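Local atomic coordinates of hypothetical protein TTHA1254 (Thermus thermophilus, PDB entry 2D4P), a protein that is of unknown function but carries an acetyltransferase-like GNAT fold and may therefore transfer acyl groups. Residues A[43-48]-A[69-74]; A[15-20]-A[47-52]; A[61-66]-A[90-95]; A[4-9]-A[26-31]. One frame throughout, in Å; residues are numbered along the deposited sequence.

Contact 1. Residues A[43-48]-A[69-74]; sequences GEEPMG and EGRSVE
One carboxylate oxygen, Glu45 OE2, takes both terminal nitrogens of Arg71 in an end-on salt bridge: NH2 approaches to 2.9 Å of OE2 and NH1 to 3.0 Å. Both bonds are bent at hydrogen, as must happen when two N-H groups converge on one atom. OE2 lies at the guanidinium edge, close to its plane, but the carboxylate stands almost perpendicular to that plane (83°). NH1 uses the anti lone pair of OE2, while NH2 comes from above the carboxylate plane. Glu45 turns its CG anti to the backbone N (chi1 -173°) and then bends at chi2, bringing the acid across to the arginine. Met47 SD lies 4.2 Å above one guanidinium face, toward its rim, and Met47 CE touches Arg71 CB at 3.7 Å; a flexible thioether suits this spot beside both charge and hydrocarbon. With an alanine here instead of Glu45, the guanidinium would probably lose its charged mate and be freer to turn. In the backbone, strands 45-56 and 61-70 are the two arms of a hairpin, met here at its open end, with Arg71 N bonded to Met47 O (2.9 Å). Gly48 faces Gly70 in a non-hydrogen-bonded pair, and a CB on Gly48 would collide with Glu69 O. Ser72 N-caps helix 73-89 through Ala75 N. Ion pairing at the exposed edge thus accompanies backbone bonding where strand gives way to helix.

Contact 2. Residues A[15-20]-A[47-52]; sequences NRLAGK and MGFALA
Leu17 sets both its methyl groups against a backbone peptide: CD1 comes to 3.3 Å from Gly48 N, and CD2 to 3.5 Å from Met47 C. That peptide belongs to a classic beta bulge, in which Met47 and Gly48 together face Ala40 on the adjacent strand 38-42. The chain following helix 11-16 is thereby laid over one face of the central sheet, in an arrangement consistent with the GNAT fold. Glycine suits position 48 for the sake of the other side: a CB would point away from Leu17, into the neighbouring strand at Glu69. No hydrogen bond crosses the contact; it is a buried, apolar fit, and Ala18 O is bonded outside it, accepting from Arg67. Leu17 CG lies anti to its own carbonyl carbon (chi1 -62°), which sends the forked end toward the strand. Phe49, with its CG held between the backbone N and the carbonyl carbon (chi1 68°), stands up from the strand and presents the rim of its ring to this segment. Leu17 CD1 lies in the ring plane at that edge, and Leu17 CB meets CD2 of Phe49 at 3.8 Å. A little further along the same rim, the small methyl of Ala18, CB, approaches Phe49 CE2 to 4.3 Å.

Contact 3. Residues A[61-66]-A[90-95]; sequences TTVLVT and AGVYEV
Val63 and Val92 meet at about a right angle, the CG2 methyl of Val63 resting 3.7 Å from CG1 of Val92 and equally close to its CG2. The two methyls of Val92 also part company: CG1 tucks in beside the strand backbone near Thr61 O and Val63 N, while CG2 reaches the CG2 methyl of Thr61. Val95, on the same side as Val63, continues the apolar face by meeting Val65 at a slant, CG1 to CG2, 4.1 Å apart. Branched side chains fit well here, since they fill space close to an extended backbone. Val83 and Ala87 of helix 73-89 close over these valines, as expected of a beta-alpha-beta crossover: strand 61-70, the helix, then strand 94-97 alongside and parallel to the first. Gly91 ends the helix in a Schellman motif, its positive phi suiting a residue without a side chain. The backbones are joined by Val63 N to Glu94 O, 3.0 Å and in the carbonyl plane, and, just before strand 94-97, by Tyr93 N to Thr61 O. Val95 CA adds a C-H contact to Val63 O at 3.2 Å. On the other side from the valines, Thr62 and Glu94 slant across each other. Glu94 directs CG between its backbone N and carbonyl carbon (chi1 64°), then extends, which sets CG 3.4 Å from Thr62 OG1. A water links the polar ends, 2.6 Å from Thr62 OG1 and donating to Glu94 OE2 over 3.1 Å.

Contact 4. Residues A[4-9]-A[26-31]; sequences RPFTEE and GALRFF
Phe6 and Leu28 form the close-packed half of this contact, where the connection from strand 2-4 to helix 11-16 lies against helix 25-34, on one face of the central sheet in a fold consistent with the GNAT family. The two side chains slide past each other in opposite directions, with ring atom CD1 of Phe6 3.9 Å from Leu28 CG. The phenyl turns its edge to the helix: CE1 meets Leu28 O at 3.5 Å, and CZ touches Phe31 CB one turn further along. An aromatic suits the place because its rim, slightly positive, can lie against a helix carbonyl as well as against hydrocarbon. Leu28 places CG anti to the backbone N (chi1 -179°), which carries its fork over to the loop, CD1 reaching Thr7 O and CD2 reaching CA of Glu8 at 3.7 Å; Leu11 and Leu14 of helix 11-16 also touch this side chain. Replacing Leu28 by an alanine would probably open a gap beside Thr7 and Glu8 and deprive the Phe6 ring of one of its neighbours. Toward solvent the packing gives way to charge. Glu8 and Arg29, both exposed, reach out on extended chains, the carboxylate and guanidinium planes turned 49° apart. Arg29 NE makes a weak, bent bond of 2.7 Å to Glu8 OE2, whereas the straighter one (163°) runs 3.0 Å from NH2, within the guanidinium plane, to Glu8 OE1, which is approached from above its carboxylate.

In the fold
Contact 2 is buried, its side-chain contacts apolar and no hydrogen bond crossing it; the other three are partly buried and combine bonding with packing. Contacts 1 and 3 both use strand 61-70 but lie about 23 Å apart, centre to centre: the first pairs it with antiparallel 45-56, the second with parallel 94-97, and both rely on backbone bonds. Contacts 1 and 2 share Met47 and Gly48, one using that bulge along the sheet, the other across its face. Contact 2 lays the chain after helix 11-16 on the sheet and contact 4 sets the loop 4-9 on helix 25-34; they meet where Leu51 touches Phe6 and Phe31. Salt bridges appear in contacts 1 and 4, toward solvent.

Contact 1. Residues A[43-48]-A[69-74]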
# COMPACT_ATOMS: atom_id res chain seq x y z
N GLY A 43 -13.55 -11.39 7.94
CA GLY A 43 -13.73 -12.82 7.92
C GLY A 43 -12.72 -13.30 6.92
O GLY A 43 -11.52 -13.04 7.08
N GLU A 44 -13.18 -13.99 5.88
CA GLU A 44 -12.29 -14.39 4.79
C GLU A 44 -12.71 -13.76 3.46
O GLU A 44 -12.27 -14.19 2.40
CB GLU A 44 -12.16 -15.94 4.72
CG GLU A 44 -10.83 -16.46 5.30
CD GLU A 44 -10.91 -17.90 5.84
OE1 GLU A 44 -9.84 -18.51 6.15
OE2 GLU A 44 -12.05 -18.42 5.99
N GLU A 45 -13.56 -12.75 3.52
CA GLU A 45 -13.80 -11.85 2.40
C GLU A 45 -12.55 -10.96 2.30
O GLU A 45 -12.21 -10.29 3.27
CB GLU A 45 -15.05 -11.01 2.68
CG GLU A 45 -15.53 -10.13 1.54
CD GLU A 45 -16.13 -10.93 0.39
OE1 GLU A 45 -16.41 -12.14 0.57
OE2 GLU A 45 -16.31 -10.36 -0.70
N PRO A 46 -11.83 -10.98 1.19
CA PRO A 46 -10.74 -10.01 1.01
C PRO A 46 -11.31 -8.59 0.95
O PRO A 46 -12.35 -8.37 0.35
CB PRO A 46 -10.10 -10.40 -0.33
CG PRO A 46 -10.67 -11.71 -0.69
CD PRO A 46 -11.95 -11.91 0.05
N MET A 47 -10.63 -7.64 1.57
CA MET A 47 -11.15 -6.29 1.63
C MET A 47 -10.16 -5.22 1.15
O MET A 47 -10.56 -4.08 0.94
CB MET A 47 -11.61 -5.96 3.06
CG MET A 47 -12.92 -6.66 3.48
SD MET A 47 -14.32 -6.16 2.47
CE MET A 47 -14.63 -4.50 3.09
N GLY A 48 -8.89 -5.58 0.99
CA GLY A 48 -7.93 -4.64 0.46
C GLY A 48 -6.53 -5.19 0.54
O GLY A 48 -6.28 -6.23 1.16
N GLU A 69 -5.29 -0.81 -2.51
CA GLU A 69 -6.64 -1.07 -2.94
C GLU A 69 -7.46 -1.38 -1.71
O GLU A 69 -6.96 -2.01 -0.77
CB GLU A 69 -6.69 -2.24 -3.93
CG GLU A 69 -5.84 -2.06 -5.19
CD GLU A 69 -6.26 -0.89 -6.08
OE1 GLU A 69 -7.38 -0.38 -5.95
OE2 GLU A 69 -5.45 -0.51 -6.95
N GLY A 70 -8.72 -0.96 -1.72
CA GLY A 70 -9.60 -1.24 -0.60
C GLY A 70 -11.07 -0.94 -0.86
O GLY A 70 -11.41 0.00 -1.57
N ARG A 71 -11.92 -1.77 -0.26
CA ARG A 71 -13.35 -1.73 -0.49
C ARG A 71 -14.10 -0.77 0.42
O ARG A 71 -15.33 -0.55 0.24
CB ARG A 71 -13.90 -3.13 -0.31
CG ARG A 71 -13.60 -4.02 -1.48
CD ARG A 71 -14.72 -5.02 -1.73
NE ARG A 71 -14.19 -6.37 -1.82
CZ ARG A 71 -14.90 -7.48 -1.67
NH1 ARG A 71 -16.22 -7.42 -1.44
NH2 ARG A 71 -14.29 -8.66 -1.78
N SER A 72 -13.39 -0.20 1.38
CA SER A 72 -13.97 0.75 2.31
C SER A 72 -12.89 1.65 2.90
O SER A 72 -11.72 1.30 2.90
CB SER A 72 -14.67 -0.00 3.44
OG SER A 72 -13.74 -0.70 4.26
N VAL A 73 -13.31 2.79 3.42
CA VAL A 73 -12.40 3.63 4.21
C VAL A 73 -11.74 2.83 5.35
O VAL A 73 -10.53 2.92 5.56
CB VAL A 73 -13.09 4.88 4.74
CG1 VAL A 73 -12.21 5.59 5.77
CG2 VAL A 73 -13.47 5.81 3.59
N GLU A 74 -12.53 2.01 6.04
CA GLU A 74 -12.02 1.19 7.11
C GLU A 74 -10.86 0.30 6.63
O GLU A 74 -9.82 0.23 7.28
CB GLU A 74 -13.14 0.36 7.77
CG GLU A 74 -12.64 -0.48 8.92
CD GLU A 74 -13.67 -1.43 9.50
OE1 GLU A 74 -14.82 -1.44 9.03
OE2 GLU A 74 -13.30 -2.20 10.44

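Contact 2. Residues A[15-20]-A[47-52]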
# COMPACT_ATOMS: atom_id res chain seq x y z
N ASN A 15 -6.01 -10.75 -6.23
CA ASN A 15 -6.48 -10.45 -7.57
C ASN A 15 -7.97 -10.20 -7.58
O ASN A 15 -8.48 -9.46 -8.42
CB ASN A 15 -6.03 -11.55 -8.52
CG ASN A 15 -4.61 -11.33 -8.97
OD1 ASN A 15 -4.34 -10.39 -9.70
ND2 ASN A 15 -3.68 -12.16 -8.50
N ARG A 16 -8.69 -10.75 -6.61
CA ARG A 16 -10.10 -10.39 -6.44
C ARG A 16 -10.26 -8.90 -6.12
O ARG A 16 -11.31 -8.31 -6.41
CB ARG A 16 -10.76 -11.24 -5.34
CG ARG A 16 -11.37 -12.53 -5.85
CD ARG A 16 -11.82 -13.46 -4.72
NE ARG A 16 -12.98 -12.89 -4.04
CZ ARG A 16 -13.45 -13.30 -2.86
NH1 ARG A 16 -12.85 -14.29 -2.18
NH2 ARG A 16 -14.53 -12.71 -2.35
N LEU A 17 -9.23 -8.30 -5.52
CA LEU A 17 -9.20 -6.87 -5.19
C LEU A 17 -8.49 -6.00 -6.23
O LEU A 17 -8.49 -4.78 -6.09
CB LEU A 17 -8.48 -6.65 -3.85
CG LEU A 17 -9.15 -7.31 -2.65
CD1 LEU A 17 -8.12 -7.56 -1.56
CD2 LEU A 17 -10.34 -6.48 -2.16
N ALA A 18 -7.86 -6.61 -7.22
CA ALA A 18 -6.92 -5.92 -8.11
C ALA A 18 -7.55 -5.33 -9.39
O ALA A 18 -6.85 -4.71 -10.19
CB ALA A 18 -5.79 -6.86 -8.48
N GLY A 19 -8.85 -5.53 -9.58
CA GLY A 19 -9.57 -4.96 -10.69
C GLY A 19 -8.94 -5.37 -12.03
O GLY A 19 -8.72 -6.57 -12.28
N LYS A 20 -8.65 -4.38 -12.86
CA LYS A 20 -8.13 -4.63 -14.21
C LYS A 20 -6.62 -4.58 -14.26
O LYS A 20 -6.04 -4.51 -15.34
CB LYS A 20 -8.74 -3.63 -15.19
CG LYS A 20 -10.23 -3.81 -15.35
CD LYS A 20 -10.83 -2.72 -16.21
CE LYS A 20 -12.32 -2.84 -16.26
NZ LYS A 20 -12.94 -1.87 -17.21
N MET A 47 -10.63 -7.64 1.57
CA MET A 47 -11.15 -6.29 1.63
C MET A 47 -10.16 -5.22 1.15
O MET A 47 -10.56 -4.08 0.94
CB MET A 47 -11.61 -5.96 3.06
CG MET A 47 -12.92 -6.66 3.48
SD MET A 47 -14.32 -6.16 2.47
CE MET A 47 -14.63 -4.50 3.09
N GLY A 48 -8.89 -5.58 0.99
CA GLY A 48 -7.93 -4.64 0.46
C GLY A 48 -6.53 -5.19 0.54
O GLY A 48 -6.28 -6.23 1.16
N PHE A 49 -5.60 -4.47 -0.08
CA PHE A 49 -4.19 -4.79 0.09
C PHE A 49 -3.34 -3.56 -0.13
O PHE A 49 -3.77 -2.61 -0.78
CB PHE A 49 -3.77 -5.94 -0.85
CG PHE A 49 -3.78 -5.59 -2.33
CD1 PHE A 49 -2.71 -4.94 -2.93
CD2 PHE A 49 -4.84 -5.98 -3.13
CE1 PHE A 49 -2.74 -4.63 -4.27
CE2 PHE A 49 -4.87 -5.67 -4.49
CZ PHE A 49 -3.81 -5.01 -5.05
N ALA A 50 -2.13 -3.59 0.41
CA ALA A 50 -1.15 -2.53 0.21
C ALA A 50 0.17 -3.18 -0.19
O ALA A 50 0.64 -4.08 0.49
CB ALA A 50 -0.97 -1.70 1.46
N LEU A 51 0.73 -2.72 -1.31
CA LEU A 51 2.06 -3.13 -1.77
C LEU A 51 2.98 -1.97 -1.48
O LEU A 51 2.79 -0.90 -2.01
CB LEU A 51 2.06 -3.41 -3.26
CG LEU A 51 1.00 -4.40 -3.72
CD1 LEU A 51 1.23 -4.66 -5.19
CD2 LEU A 51 0.98 -5.69 -2.91
N ALA A 52 3.92 -2.19 -0.59
CA ALA A 52 4.83 -1.15 -0.12
C ALA A 52 6.25 -1.69 0.05
O ALA A 52 6.46 -2.89 0.25
CB ALA A 52 4.34 -0.52 1.17

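Contact 3. Residues A[61-66]-A[90-95]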
# COMPACT_ATOMS: atom_id res chain seq x y z
N THR A 61 15.59 6.28 5.11
CA THR A 61 14.78 5.42 4.26
C THR A 61 13.35 5.93 4.22
O THR A 61 12.84 6.47 5.20
CB THR A 61 14.86 4.00 4.80
OG1 THR A 61 16.22 3.55 4.71
CG2 THR A 61 14.01 2.99 4.01
N THR A 62 12.72 5.79 3.06
CA THR A 62 11.30 6.03 2.91
C THR A 62 10.61 4.72 2.56
O THR A 62 11.17 3.92 1.80
CB THR A 62 11.05 7.02 1.74
OG1 THR A 62 11.60 8.32 2.08
CG2 THR A 62 9.58 7.24 1.52
N VAL A 63 9.42 4.49 3.11
CA VAL A 63 8.58 3.42 2.64
C VAL A 63 7.58 4.01 1.65
O VAL A 63 6.81 4.90 1.99
CB VAL A 63 7.89 2.67 3.81
CG1 VAL A 63 6.69 1.85 3.26
CG2 VAL A 63 8.90 1.75 4.47
N LEU A 64 7.66 3.56 0.40
CA LEU A 64 6.72 3.96 -0.63
C LEU A 64 5.64 2.91 -0.81
O LEU A 64 5.92 1.72 -1.00
CB LEU A 64 7.47 4.14 -1.95
CG LEU A 64 6.69 4.73 -3.10
CD1 LEU A 64 6.10 6.13 -2.82
CD2 LEU A 64 7.63 4.76 -4.34
N VAL A 65 4.40 3.37 -0.72
CA VAL A 65 3.25 2.52 -1.01
C VAL A 65 3.00 2.62 -2.52
O VAL A 65 2.45 3.60 -3.02
CB VAL A 65 1.99 2.94 -0.22
CG1 VAL A 65 0.86 1.96 -0.51
CG2 VAL A 65 2.24 3.05 1.27
N THR A 66 3.43 1.60 -3.21
CA THR A 66 3.36 1.46 -4.62
C THR A 66 1.94 1.32 -5.09
O THR A 66 1.55 1.83 -6.16
CB THR A 66 4.24 0.19 -4.98
OG1 THR A 66 5.57 0.40 -4.43
CG2 THR A 66 4.40 0.08 -6.39
N ALA A 90 10.83 -0.51 11.56
CA ALA A 90 12.06 -0.55 10.80
C ALA A 90 12.92 0.72 10.87
O ALA A 90 13.92 0.81 10.18
CB ALA A 90 11.73 -0.84 9.37
N GLY A 91 12.52 1.69 11.70
CA GLY A 91 13.21 2.98 11.81
C GLY A 91 13.18 3.83 10.56
O GLY A 91 14.07 4.63 10.31
N VAL A 92 12.13 3.64 9.78
CA VAL A 92 11.95 4.36 8.51
C VAL A 92 11.47 5.80 8.84
O VAL A 92 10.64 5.99 9.71
CB VAL A 92 10.92 3.59 7.67
CG1 VAL A 92 10.27 4.47 6.59
CG2 VAL A 92 11.56 2.34 7.04
N TYR A 93 12.02 6.78 8.12
CA TYR A 93 11.77 8.21 8.36
C TYR A 93 10.40 8.68 7.92
O TYR A 93 9.79 9.50 8.62
CB TYR A 93 12.85 9.02 7.67
CG TYR A 93 12.73 10.50 7.93
CD1 TYR A 93 13.22 11.06 9.11
CD2 TYR A 93 12.08 11.33 7.02
CE1 TYR A 93 13.10 12.42 9.36
CE2 TYR A 93 11.98 12.70 7.25
CZ TYR A 93 12.46 13.24 8.43
OH TYR A 93 12.35 14.61 8.67
N GLU A 94 9.92 8.23 6.77
CA GLU A 94 8.61 8.64 6.28
C GLU A 94 7.98 7.60 5.40
O GLU A 94 8.65 6.71 4.90
CB GLU A 94 8.69 9.94 5.52
CG GLU A 94 9.52 9.93 4.25
CD GLU A 94 9.49 11.29 3.56
OE1 GLU A 94 9.70 12.30 4.25
OE2 GLU A 94 9.18 11.36 2.35
N VAL A 95 6.67 7.73 5.21
CA VAL A 95 5.91 6.88 4.34
C VAL A 95 5.26 7.81 3.30
O VAL A 95 4.72 8.87 3.63
CB VAL A 95 4.81 6.12 5.10
CG1 VAL A 95 3.97 5.28 4.18
CG2 VAL A 95 5.42 5.26 6.29
O HOH W 1 15.12 6.25 8.00
O HOH W 2 10.99 10.04 0.20

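Contact 4. Residues A[4-9]-A[26-31]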
# COMPACT_ATOMS: atom_id res chain seq x y z
N ARG A 4 -2.95 -8.48 7.73
CA ARG A 4 -1.89 -9.46 7.87
C ARG A 4 -0.98 -9.50 6.65
O ARG A 4 -1.36 -9.04 5.57
CB ARG A 4 -2.48 -10.86 8.11
CG ARG A 4 -3.40 -11.38 6.99
CD ARG A 4 -3.81 -12.84 7.21
NE ARG A 4 -4.67 -13.38 6.16
CZ ARG A 4 -4.26 -13.87 4.99
NH1 ARG A 4 -2.97 -13.89 4.66
NH2 ARG A 4 -5.15 -14.36 4.14
N PRO A 5 0.21 -10.07 6.83
CA PRO A 5 1.08 -10.37 5.69
C PRO A 5 0.34 -11.37 4.83
O PRO A 5 -0.46 -12.18 5.33
CB PRO A 5 2.29 -11.06 6.32
CG PRO A 5 2.28 -10.56 7.71
CD PRO A 5 0.80 -10.52 8.09
N PHE A 6 0.61 -11.30 3.54
CA PHE A 6 0.08 -12.27 2.61
C PHE A 6 1.20 -13.22 2.18
O PHE A 6 2.41 -12.93 2.30
CB PHE A 6 -0.63 -11.62 1.39
CG PHE A 6 0.16 -10.54 0.71
CD1 PHE A 6 1.23 -10.86 -0.10
CD2 PHE A 6 -0.14 -9.19 0.92
CE1 PHE A 6 1.97 -9.86 -0.72
CE2 PHE A 6 0.58 -8.19 0.30
CZ PHE A 6 1.66 -8.52 -0.51
N THR A 7 0.75 -14.38 1.71
CA THR A 7 1.62 -15.44 1.15
C THR A 7 1.14 -15.84 -0.23
O THR A 7 0.14 -15.33 -0.74
CB THR A 7 1.65 -16.71 2.05
OG1 THR A 7 0.40 -17.38 2.01
CG2 THR A 7 1.86 -16.32 3.53
N GLU A 8 1.85 -16.79 -0.83
CA GLU A 8 1.52 -17.21 -2.20
C GLU A 8 0.11 -17.75 -2.30
O GLU A 8 -0.53 -17.64 -3.34
CB GLU A 8 2.56 -18.20 -2.71
CG GLU A 8 3.89 -17.51 -2.96
CD GLU A 8 4.99 -18.44 -3.42
OE1 GLU A 8 4.65 -19.50 -4.01
OE2 GLU A 8 6.18 -18.10 -3.19
N GLU A 9 -0.38 -18.31 -1.19
CA GLU A 9 -1.72 -18.87 -1.11
C GLU A 9 -2.81 -17.81 -1.29
O GLU A 9 -3.96 -18.14 -1.60
CB GLU A 9 -1.91 -19.60 0.23
CG GLU A 9 -1.18 -20.95 0.33
CD GLU A 9 0.35 -20.86 0.46
OE1 GLU A 9 0.91 -19.84 0.94
OE2 GLU A 9 1.03 -21.85 0.07
N GLY A 26 5.08 -13.15 -9.14
CA GLY A 26 6.37 -12.53 -8.93
C GLY A 26 6.26 -11.28 -8.07
O GLY A 26 7.07 -11.06 -7.16
N ALA A 27 5.25 -10.47 -8.36
CA ALA A 27 4.99 -9.25 -7.59
C ALA A 27 4.59 -9.60 -6.16
O ALA A 27 5.11 -9.02 -5.23
CB ALA A 27 3.93 -8.40 -8.26
N LEU A 28 3.71 -10.58 -6.00
CA LEU A 28 3.29 -11.01 -4.67
C LEU A 28 4.50 -11.44 -3.85
O LEU A 28 4.67 -11.00 -2.71
CB LEU A 28 2.28 -12.17 -4.79
CG LEU A 28 1.71 -12.74 -3.47
CD1 LEU A 28 0.40 -13.48 -3.75
CD2 LEU A 28 2.67 -13.70 -2.78
N ARG A 29 5.38 -12.25 -4.44
CA ARG A 29 6.56 -12.76 -3.75
C ARG A 29 7.51 -11.64 -3.29
O ARG A 29 7.99 -11.64 -2.15
CB ARG A 29 7.31 -13.75 -4.63
CG ARG A 29 6.70 -15.13 -4.67
CD ARG A 29 7.32 -16.03 -5.74
NE ARG A 29 6.72 -17.36 -5.70
CZ ARG A 29 7.04 -18.35 -6.55
NH1 ARG A 29 7.92 -18.15 -7.51
NH2 ARG A 29 6.45 -19.53 -6.43
N PHE A 30 7.75 -10.69 -4.18
CA PHE A 30 8.58 -9.54 -3.87
C PHE A 30 7.99 -8.70 -2.74
O PHE A 30 8.69 -8.36 -1.78
CB PHE A 30 8.72 -8.69 -5.12
CG PHE A 30 9.44 -7.41 -4.88
CD1 PHE A 30 8.74 -6.22 -4.66
CD2 PHE A 30 10.82 -7.38 -4.89
CE1 PHE A 30 9.42 -5.03 -4.46
CE2 PHE A 30 11.51 -6.16 -4.69
CZ PHE A 30 10.80 -5.00 -4.46
N PHE A 31 6.72 -8.37 -2.85
CA PHE A 31 6.08 -7.55 -1.82
C PHE A 31 5.91 -8.29 -0.49
O PHE A 31 5.98 -7.69 0.57
CB PHE A 31 4.79 -6.89 -2.33
CG PHE A 31 5.06 -5.74 -3.28
CD1 PHE A 31 5.63 -4.54 -2.82
CD2 PHE A 31 4.78 -5.85 -4.63
CE1 PHE A 31 5.90 -3.52 -3.68
CE2 PHE A 31 5.07 -4.81 -5.52
CZ PHE A 31 5.64 -3.65 -5.05